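Local coordinates for protein 5-formaminoimidazole-4-carboxamide-1-(beta)-D-ribofuranosyl 5'-monophosphate synthetase (PDB 2R7L) that catalyses the ATP- and formate-dependent formylation of AICAR to FAICAR, a folate-free step of purine biosynthesis, at residues K277-A282 and G292-Q297; K130-A135 and L306-M311; A179-K184 and N248-Y253. All blocks are in the same frame, centred on the assembly; numbering follows the deposited sequence.

Interaction 1: residues K277-A282 and G292-Q297; sequences KLVAKA and GPFCLQ. With ATP (adenosine-5'-triphosphate), chain E.
Helix 277-282 and strand 292-297 meet through Leu-278, Val-279, Phe-294 and Leu-296, their short axes 11.3 Å apart at closest approach and inclined at 120°, and the nearest CA atoms, those of Leu-278 and Leu-296, are 9.4 Å apart. Side chains bridge this spacing. One methyl of Leu-278 does double duty: CD2 lies 3.6 Å from Phe-294 CD1, equally near CE1, and 3.7 Å from Leu-296 CD2. The leucine and the phenylalanine run alongside each other, pointing in opposing senses. Val-279 lies nearly perpendicular to the phenylalanine side chain, its CG2 3.7 Å from Phe-294 CE2, on the CE2-CZ side of the ring and not the CD1-CE1 side used by the leucine. Both methyls approach the ring obliquely. Phe-294 is set for this by a chi1 of 70°, which places CG between the backbone N and the carbonyl carbon. The pairing is the helix-on-sheet layer of the ATP-grasp fold: strand 292-300 belongs to the antiparallel sheet beside strand 205-214, whose Tyr-211 meets the Phe-294 ring with nearly parallel planes. Replacing Phe-294 with a serine would probably open a gap in this buried layer and leave Leu-278 CD2 and Val-279 CG2 without the ring they share. Leu-278 also touches Leu-131 and Leu-132 of helix 125-135. Further along, Gln-297 takes the strand to the nucleotide. Its side chain, extended beyond CG, carries NE2 to within 2.9 Å of ATP O1B in a nearly straight hydrogen bond (N-H...O 168°), so the terminal amide grips an oxygen of the beta-phosphate. Gln-297 is also a predicted magnesium ligand.

Interaction 2: residues K130-A135 and L306-M311; sequences KLLREA and LVVFEM. With ATP (adenosine-5'-triphosphate), chain E.
Leu-131 and Leu-132 pack against Val-308 and Met-311 on strand 306-312, which lines the ATP-grasp nucleotide site and where a classic beta bulge sets Phe-309 and Glu-310 both opposite Gln-297. Helix and strand come closest at Leu-132 and Val-308, whose CA atoms are 8.3 Å apart. Here the side chains meet tip to tip: Leu-132 CD1 is 3.9 Å from Val-308 CG2, and CD2 touches that same methyl. Leu-132 CD2 also lies 4.0 Å from Met-311 SD, the two side chains running antiparallel alongside one another. Leu-131 stands nearly perpendicular to the methionine, with CD2 4.1 Å from SD, and so the one sulfur is shared by methyls of two successive helix residues. The methionine starts out towards them with a chi1 of 71°, CG between the backbone N and the carbonyl carbon. Phe-309 and Glu-310, the bulge residues, have CB directed away from the helix, and their side chains lie against ATP. Phe-309 CE1 stands 3.7 Å from ATP C3', while its CB, CG and CD1 lie near N7 of the adenine. Glu-310 CG is 3.5 Å from ATP O1A. Its carboxylate is steadied by its own strand: Met-311 N donates to Glu-310 OE2 over 3.0 Å (N-H...O 154°), arriving on the anti side, 23° out of the carboxylate plane. Glu-310 is a predicted magnesium ligand. Around the contact, Leu-131 reaches Leu-278 and Val-308 reaches Met-274, both on helix 268-285, while strand 292-300 pairs alongside 306-312.

Interaction 3: residues A179-K184 and N248-Y253; sequences AEDLKK and NINPSY
Ser-252 OG, in the loop that Asp-181 and Leu-182 meet at Asn-250, is gripped by hydrogen bonds to Asn-232 N and to Glu-302 OE1 of the third subunit, with Ser-231 O as a weak further partner. Asn-250 O accepts from Asn-232 ND2, which fixes the loop at a second point. Across the contact itself the polar groups are merely close. Asp-181 OD2 and Asn-250 OD1 are two oxygens placed side by side at 3.5 Å without a bond, and Arg-185 is a long, weak partner of the aspartate. The two side chains approach from facing sides, with carboxylate and amide planes turned 62° apart. An extended chi1 (-179°), CG trans to its own N, carries the aspartate out from the helix towards the loop. Next along the helix, Leu-182 passes alongside the asparagine, CD2 lying 3.7 Å from Asn-250 OD1. Two successive helix residues, one charged and one apolar, thus meet the same amide. Leu-182 further packs on Phe-167 and Leu-188. Tyr-253, at the loop's end, touches ATP. The contact joins helix 172-184 to the connection leading into strand 253-263, near the nucleotide cleft of the ATP-grasp fold and the subunit boundary of the hexamer.

How the interactions relate
Read from the N terminus, residues 130-135 open the widest loop, which interaction 2 closes only at 306-311, 170 intervening residues later. The other two contacts fall within that span, one after the other: interaction 3 joins 179-184 to 248-253 across 63 residues, then interaction 1 joins 277-282 to 292-297 across nine. None cross. Interactions 1 and 2, with centres 9 Å apart, share the antiparallel sheet, where Gln-297 N and O probably hydrogen-bond to Glu-310 O and Phe-309 N, and both touch ATP. Together they tie helices 125-135 and 268-285 to strands 292-300 and 306-312. Interaction 3 stands apart, its centre 28 Å from that of interaction 2 and 34 Å from that of interaction 1.

Interaction 1: residues K277-A282 and G292-Q297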
loop_
_atom_site.group_PDB
_atom_site.type_symbol
_atom_site.label_atom_id
_atom_site.label_comp_id
_atom_site.label_asym_id
_atom_site.label_seq_id
_atom_site.Cartn_x
_atom_site.Cartn_y
_atom_site.Cartn_z
ATOM N N LYS A 277 -8.263 15.992 30.667
ATOM C CA LYS A 277 -8.180 16.356 32.085
ATOM C C LYS A 277 -6.976 15.744 32.776
ATOM O O LYS A 277 -6.265 16.427 33.509
ATOM C CB LYS A 277 -9.454 15.947 32.828
ATOM C CG LYS A 277 -10.674 16.767 32.482
ATOM C CD LYS A 277 -11.875 16.245 33.253
ATOM C CE LYS A 277 -13.102 17.101 33.035
ATOM N NZ LYS A 277 -14.254 16.551 33.794
ATOM N N LEU A 278 -6.748 14.455 32.555
ATOM C CA LEU A 278 -5.587 13.793 33.147
ATOM C C LEU A 278 -4.300 14.507 32.761
ATOM O O LEU A 278 -3.396 14.675 33.583
ATOM C CB LEU A 278 -5.517 12.321 32.720
ATOM C CG LEU A 278 -4.326 11.550 33.298
ATOM C CD1 LEU A 278 -4.440 11.447 34.817
ATOM C CD2 LEU A 278 -4.212 10.169 32.695
ATOM N N VAL A 279 -4.229 14.925 31.502
ATOM C CA VAL A 279 -3.045 15.586 30.960
ATOM C C VAL A 279 -2.849 16.988 31.544
ATOM O O VAL A 279 -1.744 17.345 31.949
ATOM C CB VAL A 279 -3.095 15.612 29.406
ATOM C CG1 VAL A 279 -2.382 16.837 28.837
ATOM C CG2 VAL A 279 -2.514 14.315 28.849
ATOM N N ALA A 280 -3.927 17.763 31.599
ATOM C CA ALA A 280 -3.881 19.117 32.137
ATOM C C ALA A 280 -3.452 19.145 33.604
ATOM O O ALA A 280 -2.704 20.029 34.013
ATOM C CB ALA A 280 -5.228 19.814 31.950
ATOM N N LYS A 281 -3.907 18.173 34.393
ATOM C CA LYS A 281 -3.534 18.132 35.804
ATOM C C LYS A 281 -2.117 17.617 36.012
ATOM O O LYS A 281 -1.398 18.113 36.876
ATOM C CB LYS A 281 -4.527 17.304 36.633
ATOM C CG LYS A 281 -4.256 17.336 38.153
ATOM C CD LYS A 281 -4.389 18.748 38.755
ATOM C CE LYS A 281 -5.793 19.315 38.544
ATOM N NZ LYS A 281 -5.923 20.756 38.931
ATOM N N ALA A 282 -1.714 16.622 35.228
ATOM C CA ALA A 282 -0.375 16.042 35.364
ATOM C C ALA A 282 0.711 17.054 34.992
ATOM O O ALA A 282 1.851 16.954 35.446
ATOM C CB ALA A 282 -0.246 14.788 34.522
ATOM N N GLY A 292 3.834 11.043 25.716
ATOM C CA GLY A 292 3.630 9.861 24.903
ATOM C C GLY A 292 2.461 9.008 25.360
ATOM O O GLY A 292 1.379 9.527 25.655
ATOM N N PRO A 293 2.672 7.686 25.414
ATOM C CA PRO A 293 1.609 6.740 25.717
ATOM C C PRO A 293 1.147 6.763 27.174
ATOM O O PRO A 293 1.973 6.772 28.098
ATOM C CB PRO A 293 2.245 5.388 25.392
ATOM C CG PRO A 293 3.700 5.598 25.584
ATOM C CD PRO A 293 3.962 7.016 25.168
ATOM N N PHE A 294 -0.171 6.793 27.363
ATOM C CA PHE A 294 -0.778 6.546 28.672
ATOM C C PHE A 294 -2.141 5.890 28.517
ATOM O O PHE A 294 -2.814 6.050 27.493
ATOM C CB PHE A 294 -0.869 7.819 29.528
ATOM C CG PHE A 294 -1.878 8.828 29.045
ATOM C CD1 PHE A 294 -3.186 8.791 29.499
ATOM C CD2 PHE A 294 -1.507 9.838 28.172
ATOM C CE1 PHE A 294 -4.118 9.729 29.076
ATOM C CE2 PHE A 294 -2.437 10.786 27.743
ATOM C CZ PHE A 294 -3.740 10.731 28.201
ATOM N N CYS A 295 -2.537 5.149 29.545
ATOM C CA CYS A 295 -3.720 4.302 29.483
ATOM C C CYS A 295 -4.636 4.555 30.673
ATOM O O CYS A 295 -4.171 4.626 31.817
ATOM C CB CYS A 295 -3.280 2.839 29.472
ATOM S SG CYS A 295 -4.608 1.621 29.487
ATOM N N LEU A 296 -5.926 4.713 30.397
ATOM C CA LEU A 296 -6.950 4.689 31.444
ATOM C C LEU A 296 -7.668 3.346 31.397
ATOM O O LEU A 296 -8.286 2.998 30.386
ATOM C CB LEU A 296 -7.963 5.827 31.269
ATOM C CG LEU A 296 -7.430 7.248 31.493
ATOM C CD1 LEU A 296 -8.557 8.237 31.465
ATOM C CD2 LEU A 296 -6.664 7.354 32.797
ATOM N N GLN A 297 -7.578 2.591 32.485
ATOM C CA GLN A 297 -8.244 1.293 32.577
ATOM C C GLN A 297 -9.578 1.478 33.277
ATOM O O GLN A 297 -9.632 1.745 34.472
ATOM C CB GLN A 297 -7.375 0.303 33.338
ATOM C CG GLN A 297 -6.044 0.049 32.671
ATOM C CD GLN A 297 -4.991 -0.403 33.640
ATOM O OE1 GLN A 297 -4.085 0.355 33.980
ATOM N NE2 GLN A 297 -5.104 -1.645 34.107
HETATM P PG ATP E . -2.946 -5.483 35.228
HETATM O O1G ATP E . -1.609 -4.831 34.956
HETATM O O2G ATP E . -4.106 -4.867 34.472
HETATM O O3G ATP E . -2.904 -6.992 35.169
HETATM P PB ATP E . -3.645 -3.692 37.333
HETATM O O1B ATP E . -3.471 -2.682 36.225
HETATM O O2B ATP E . -2.930 -3.452 38.644
HETATM O O3B ATP E . -3.228 -5.160 36.794
HETATM P PA ATP E . -5.932 -4.312 38.966
HETATM O O1A ATP E . -6.394 -3.108 39.746
HETATM O O2A ATP E . -5.079 -5.385 39.586
HETATM O O3A ATP E . -5.237 -3.788 37.597
HETATM O "O5'" ATP E . -7.248 -5.017 38.387
HETATM C "C5'" ATP E . -7.181 -6.360 37.937
HETATM C "C4'" ATP E . -8.561 -6.749 37.434
HETATM O "O4'" ATP E . -9.496 -6.782 38.518
HETATM C "C3'" ATP E . -9.129 -5.749 36.443
HETATM O "O3'" ATP E . -8.708 -6.022 35.103
HETATM C "C2'" ATP E . -10.625 -5.916 36.623
HETATM O "O2'" ATP E . -11.106 -6.992 35.819
HETATM C "C1'" ATP E . -10.773 -6.299 38.090
HETATM N N9 ATP E . -11.077 -5.071 38.847
HETATM C C8 ATP E . -10.154 -4.222 39.340
HETATM N N7 ATP E . -10.745 -3.180 39.973
HETATM C C5 ATP E . -12.077 -3.367 39.905
HETATM C C6 ATP E . -13.275 -2.645 40.385
HETATM N N6 ATP E . -13.169 -1.484 41.077
HETATM N N1 ATP E . -14.478 -3.177 40.088
HETATM C C2 ATP E . -14.598 -4.330 39.393
HETATM N N3 ATP E . -13.552 -5.039 38.938
HETATM C C4 ATP E . -12.290 -4.609 39.148
#

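Interaction 2: residues K130-A135 and L306-M311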
loop_
_atom_site.group_PDB
_atom_site.type_symbol
_atom_site.label_atom_id
_atom_site.label_comp_id
_atom_site.label_asym_id
_atom_site.label_seq_id
_atom_site.Cartn_x
_atom_site.Cartn_y
_atom_site.Cartn_z
ATOM N N LYS A 130 -4.598 10.533 43.791
ATOM C CA LYS A 130 -4.467 11.985 43.887
ATOM C C LYS A 130 -4.617 12.596 42.500
ATOM O O LYS A 130 -5.422 13.507 42.288
ATOM C CB LYS A 130 -3.105 12.346 44.489
ATOM C CG LYS A 130 -2.837 13.837 44.631
ATOM C CD LYS A 130 -1.569 14.074 45.449
ATOM C CE LYS A 130 -1.182 15.546 45.481
ATOM N NZ LYS A 130 -2.311 16.424 45.904
ATOM N N LEU A 131 -3.846 12.072 41.554
ATOM C CA LEU A 131 -3.887 12.541 40.170
ATOM C C LEU A 131 -5.290 12.448 39.562
ATOM O O LEU A 131 -5.823 13.435 39.043
ATOM C CB LEU A 131 -2.879 11.752 39.327
ATOM C CG LEU A 131 -2.752 12.049 37.828
ATOM C CD1 LEU A 131 -2.690 13.549 37.533
ATOM C CD2 LEU A 131 -1.525 11.340 37.290
ATOM N N LEU A 132 -5.887 11.262 39.640
ATOM C CA LEU A 132 -7.194 11.012 39.028
ATOM C C LEU A 132 -8.300 11.800 39.695
ATOM O O LEU A 132 -9.210 12.301 39.030
ATOM C CB LEU A 132 -7.527 9.520 39.088
ATOM C CG LEU A 132 -6.580 8.598 38.316
ATOM C CD1 LEU A 132 -6.754 7.156 38.769
ATOM C CD2 LEU A 132 -6.791 8.731 36.802
ATOM N N ARG A 133 -8.224 11.892 41.020
ATOM C CA ARG A 133 -9.181 12.666 41.798
ATOM C C ARG A 133 -9.066 14.139 41.445
ATOM O O ARG A 133 -10.066 14.799 41.162
ATOM C CB ARG A 133 -8.951 12.446 43.301
ATOM C CG ARG A 133 -9.572 13.511 44.208
ATOM C CD ARG A 133 -9.528 13.109 45.684
ATOM N NE ARG A 133 -8.202 12.671 46.125
ATOM C CZ ARG A 133 -7.244 13.491 46.548
ATOM N NH1 ARG A 133 -7.456 14.805 46.582
ATOM N NH2 ARG A 133 -6.071 12.998 46.933
ATOM N N GLU A 134 -7.838 14.649 41.447
ATOM C CA GLU A 134 -7.601 16.058 41.131
ATOM C C GLU A 134 -7.888 16.404 39.671
ATOM O O GLU A 134 -8.345 17.507 39.366
ATOM C CB GLU A 134 -6.178 16.460 41.503
ATOM C CG GLU A 134 -5.922 16.462 42.994
ATOM C CD GLU A 134 -4.748 17.332 43.369
ATOM O OE1 GLU A 134 -4.716 18.505 42.929
ATOM O OE2 GLU A 134 -3.862 16.844 44.102
ATOM N N ALA A 135 -7.634 15.456 38.772
ATOM C CA ALA A 135 -7.978 15.637 37.362
ATOM C C ALA A 135 -9.487 15.700 37.186
ATOM O O ALA A 135 -9.987 16.221 36.189
ATOM C CB ALA A 135 -7.392 14.515 36.524
ATOM N N LEU A 306 -17.747 6.244 32.545
ATOM C CA LEU A 306 -16.515 5.480 32.623
ATOM C C LEU A 306 -15.847 5.710 33.972
ATOM O O LEU A 306 -15.561 6.840 34.343
ATOM C CB LEU A 306 -15.576 5.846 31.463
ATOM C CG LEU A 306 -16.002 5.338 30.076
ATOM C CD1 LEU A 306 -15.326 6.146 28.976
ATOM C CD2 LEU A 306 -15.676 3.852 29.928
ATOM N N VAL A 307 -15.620 4.627 34.707
ATOM C CA VAL A 307 -15.001 4.699 36.020
ATOM C C VAL A 307 -13.617 4.085 35.916
ATOM O O VAL A 307 -13.477 2.918 35.556
ATOM C CB VAL A 307 -15.843 3.927 37.090
ATOM C CG1 VAL A 307 -15.180 3.990 38.459
ATOM C CG2 VAL A 307 -17.258 4.481 37.171
ATOM N N VAL A 308 -12.586 4.857 36.226
ATOM C CA VAL A 308 -11.235 4.340 36.053
ATOM C C VAL A 308 -10.652 3.764 37.339
ATOM O O VAL A 308 -10.497 4.454 38.348
ATOM C CB VAL A 308 -10.281 5.351 35.324
ATOM C CG1 VAL A 308 -10.937 6.693 35.171
ATOM C CG2 VAL A 308 -8.950 5.474 36.041
ATOM N N PHE A 309 -10.346 2.472 37.287
ATOM C CA PHE A 309 -9.878 1.749 38.446
ATOM C C PHE A 309 -8.367 1.622 38.422
ATOM O O PHE A 309 -7.753 1.214 39.408
ATOM C CB PHE A 309 -10.527 0.366 38.495
ATOM C CG PHE A 309 -10.190 -0.516 37.318
ATOM C CD1 PHE A 309 -9.024 -1.267 37.312
ATOM C CD2 PHE A 309 -11.056 -0.617 36.234
ATOM C CE1 PHE A 309 -8.710 -2.097 36.240
ATOM C CE2 PHE A 309 -10.754 -1.449 35.156
ATOM C CZ PHE A 309 -9.579 -2.189 35.162
ATOM N N GLU A 310 -7.769 1.961 37.284
ATOM C CA GLU A 310 -6.318 1.940 37.148
ATOM C C GLU A 310 -5.847 2.840 36.009
ATOM O O GLU A 310 -6.651 3.317 35.205
ATOM C CB GLU A 310 -5.804 0.514 36.949
ATOM C CG GLU A 310 -5.328 -0.162 38.225
ATOM C CD GLU A 310 -4.134 0.540 38.864
ATOM O OE1 GLU A 310 -3.847 0.266 40.048
ATOM O OE2 GLU A 310 -3.478 1.360 38.188
ATOM N N MET A 311 -4.540 3.072 35.960
ATOM C CA MET A 311 -3.931 3.854 34.897
ATOM C C MET A 311 -2.445 3.551 34.786
ATOM O O MET A 311 -1.839 3.011 35.716
ATOM C CB MET A 311 -4.122 5.345 35.149
ATOM C CG MET A 311 -3.296 5.867 36.304
ATOM S SD MET A 311 -2.966 7.634 36.166
ATOM C CE MET A 311 -1.516 7.618 35.113
HETATM P PG ATP E . -2.946 -5.483 35.228
HETATM O O1G ATP E . -1.609 -4.831 34.956
HETATM O O2G ATP E . -4.106 -4.867 34.472
HETATM O O3G ATP E . -2.904 -6.992 35.169
HETATM P PB ATP E . -3.645 -3.692 37.333
HETATM O O1B ATP E . -3.471 -2.682 36.225
HETATM O O2B ATP E . -2.930 -3.452 38.644
HETATM O O3B ATP E . -3.228 -5.160 36.794
HETATM P PA ATP E . -5.932 -4.312 38.966
HETATM O O1A ATP E . -6.394 -3.108 39.746
HETATM O O2A ATP E . -5.079 -5.385 39.586
HETATM O O3A ATP E . -5.237 -3.788 37.597
HETATM O "O5'" ATP E . -7.248 -5.017 38.387
HETATM C "C5'" ATP E . -7.181 -6.360 37.937
HETATM C "C4'" ATP E . -8.561 -6.749 37.434
HETATM O "O4'" ATP E . -9.496 -6.782 38.518
HETATM C "C3'" ATP E . -9.129 -5.749 36.443
HETATM O "O3'" ATP E . -8.708 -6.022 35.103
HETATM C "C2'" ATP E . -10.625 -5.916 36.623
HETATM O "O2'" ATP E . -11.106 -6.992 35.819
HETATM C "C1'" ATP E . -10.773 -6.299 38.090
HETATM N N9 ATP E . -11.077 -5.071 38.847
HETATM C C8 ATP E . -10.154 -4.222 39.340
HETATM N N7 ATP E . -10.745 -3.180 39.973
HETATM C C5 ATP E . -12.077 -3.367 39.905
HETATM C C6 ATP E . -13.275 -2.645 40.385
HETATM N N6 ATP E . -13.169 -1.484 41.077
HETATM N N1 ATP E . -14.478 -3.177 40.088
HETATM C C2 ATP E . -14.598 -4.330 39.393
HETATM N N3 ATP E . -13.552 -5.039 38.938
HETATM C C4 ATP E . -12.290 -4.609 39.148
#

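Interaction 3: residues A179-K184 and N248-Y253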
loop_
_atom_site.group_PDB
_atom_site.type_symbol
_atom_site.label_atom_id
_atom_site.label_comp_id
_atom_site.label_asym_id
_atom_site.label_seq_id
_atom_site.Cartn_x
_atom_site.Cartn_y
_atom_site.Cartn_z
ATOM N N ALA A 179 -10.980 -13.725 53.651
ATOM C CA ALA A 179 -9.611 -13.462 54.071
ATOM C C ALA A 179 -9.033 -14.698 54.754
ATOM O O ALA A 179 -7.949 -15.156 54.401
ATOM C CB ALA A 179 -9.558 -12.263 54.996
ATOM N N GLU A 180 -9.778 -15.236 55.720
ATOM C CA GLU A 180 -9.404 -16.468 56.424
ATOM C C GLU A 180 -9.223 -17.656 55.489
ATOM O O GLU A 180 -8.246 -18.396 55.596
ATOM C CB GLU A 180 -10.452 -16.825 57.481
ATOM C CG GLU A 180 -10.077 -16.415 58.887
ATOM C CD GLU A 180 -8.874 -17.176 59.416
ATOM O OE1 GLU A 180 -8.828 -18.413 59.244
ATOM O OE2 GLU A 180 -7.976 -16.536 60.009
ATOM N N ASP A 181 -10.182 -17.848 54.589
ATOM C CA ASP A 181 -10.100 -18.921 53.612
ATOM C C ASP A 181 -8.767 -18.861 52.867
ATOM O O ASP A 181 -8.064 -19.863 52.760
ATOM C CB ASP A 181 -11.266 -18.837 52.629
ATOM C CG ASP A 181 -11.237 -19.944 51.591
ATOM O OD1 ASP A 181 -10.769 -21.057 51.918
ATOM O OD2 ASP A 181 -11.686 -19.702 50.451
ATOM N N LEU A 182 -8.420 -17.677 52.371
ATOM C CA LEU A 182 -7.186 -17.492 51.610
ATOM C C LEU A 182 -5.945 -17.577 52.490
ATOM O O LEU A 182 -4.836 -17.777 51.995
ATOM C CB LEU A 182 -7.207 -16.154 50.864
ATOM C CG LEU A 182 -8.309 -15.980 49.817
ATOM C CD1 LEU A 182 -8.195 -14.626 49.135
ATOM C CD2 LEU A 182 -8.266 -17.112 48.796
ATOM N N LYS A 183 -6.143 -17.416 53.795
ATOM C CA LYS A 183 -5.055 -17.470 54.762
ATOM C C LYS A 183 -4.650 -18.918 55.015
ATOM O O LYS A 183 -3.468 -19.258 54.960
ATOM C CB LYS A 183 -5.483 -16.786 56.065
ATOM C CG LYS A 183 -4.461 -16.817 57.196
ATOM C CD LYS A 183 -4.854 -15.833 58.299
ATOM C CE LYS A 183 -3.985 -15.979 59.543
ATOM N NZ LYS A 183 -4.417 -17.116 60.403
ATOM N N LYS A 184 -5.640 -19.767 55.272
ATOM C CA LYS A 184 -5.396 -21.175 55.570
ATOM C C LYS A 184 -4.950 -21.963 54.336
ATOM O O LYS A 184 -4.329 -23.019 54.456
ATOM C CB LYS A 184 -6.641 -21.816 56.195
ATOM C CG LYS A 184 -7.031 -21.245 57.559
ATOM C CD LYS A 184 -5.987 -21.565 58.632
ATOM C CE LYS A 184 -6.407 -21.036 60.006
ATOM N NZ LYS A 184 -5.451 -21.405 61.094
ATOM N N ASN A 248 -15.176 -25.712 44.729
ATOM C CA ASN A 248 -14.525 -24.884 45.735
ATOM C C ASN A 248 -13.381 -24.123 45.083
ATOM O O ASN A 248 -12.216 -24.515 45.181
ATOM C CB ASN A 248 -14.031 -25.733 46.909
ATOM C CG ASN A 248 -15.168 -26.424 47.649
ATOM O OD1 ASN A 248 -16.220 -25.827 47.895
ATOM N ND2 ASN A 248 -14.961 -27.689 48.004
ATOM N N ILE A 249 -13.726 -23.033 44.407
ATOM C CA ILE A 249 -12.772 -22.319 43.576
ATOM C C ILE A 249 -12.874 -20.818 43.813
ATOM O O ILE A 249 -13.968 -20.257 43.846
ATOM C CB ILE A 249 -13.000 -22.652 42.078
ATOM C CG1 ILE A 249 -11.920 -22.021 41.192
ATOM C CG2 ILE A 249 -14.401 -22.233 41.640
ATOM C CD1 ILE A 249 -11.962 -22.512 39.750
ATOM N N ASN A 250 -11.727 -20.175 44.000
ATOM C CA ASN A 250 -11.690 -18.728 44.150
ATOM C C ASN A 250 -11.243 -18.077 42.849
ATOM O O ASN A 250 -10.392 -18.623 42.140
ATOM C CB ASN A 250 -10.734 -18.334 45.275
ATOM C CG ASN A 250 -11.124 -18.939 46.609
ATOM O OD1 ASN A 250 -10.368 -19.719 47.191
ATOM N ND2 ASN A 250 -12.311 -18.591 47.094
ATOM N N PRO A 251 -11.822 -16.912 42.526
ATOM C CA PRO A 251 -11.388 -16.178 41.343
ATOM C C PRO A 251 -9.989 -15.600 41.502
ATOM O O PRO A 251 -9.586 -15.211 42.601
ATOM C CB PRO A 251 -12.410 -15.039 41.237
ATOM C CG PRO A 251 -12.914 -14.850 42.634
ATOM C CD PRO A 251 -12.923 -16.231 43.231
ATOM N N SER A 252 -9.252 -15.568 40.402
ATOM C CA SER A 252 -8.024 -14.800 40.327
ATOM C C SER A 252 -8.080 -13.943 39.071
ATOM O O SER A 252 -8.867 -14.213 38.162
ATOM C CB SER A 252 -6.806 -15.718 40.311
ATOM O OG SER A 252 -7.017 -16.800 39.431
ATOM N N TYR A 253 -7.251 -12.907 39.029
ATOM C CA TYR A 253 -7.326 -11.907 37.969
ATOM C C TYR A 253 -5.958 -11.675 37.325
ATOM O O TYR A 253 -5.531 -10.541 37.134
ATOM C CB TYR A 253 -7.909 -10.606 38.533
ATOM C CG TYR A 253 -9.331 -10.769 39.032
ATOM C CD1 TYR A 253 -10.407 -10.314 38.277
ATOM C CD2 TYR A 253 -9.601 -11.395 40.250
ATOM C CE1 TYR A 253 -11.707 -10.465 38.720
ATOM C CE2 TYR A 253 -10.908 -11.558 40.700
ATOM C CZ TYR A 253 -11.953 -11.088 39.931
ATOM O OH TYR A 253 -13.249 -11.240 40.362
#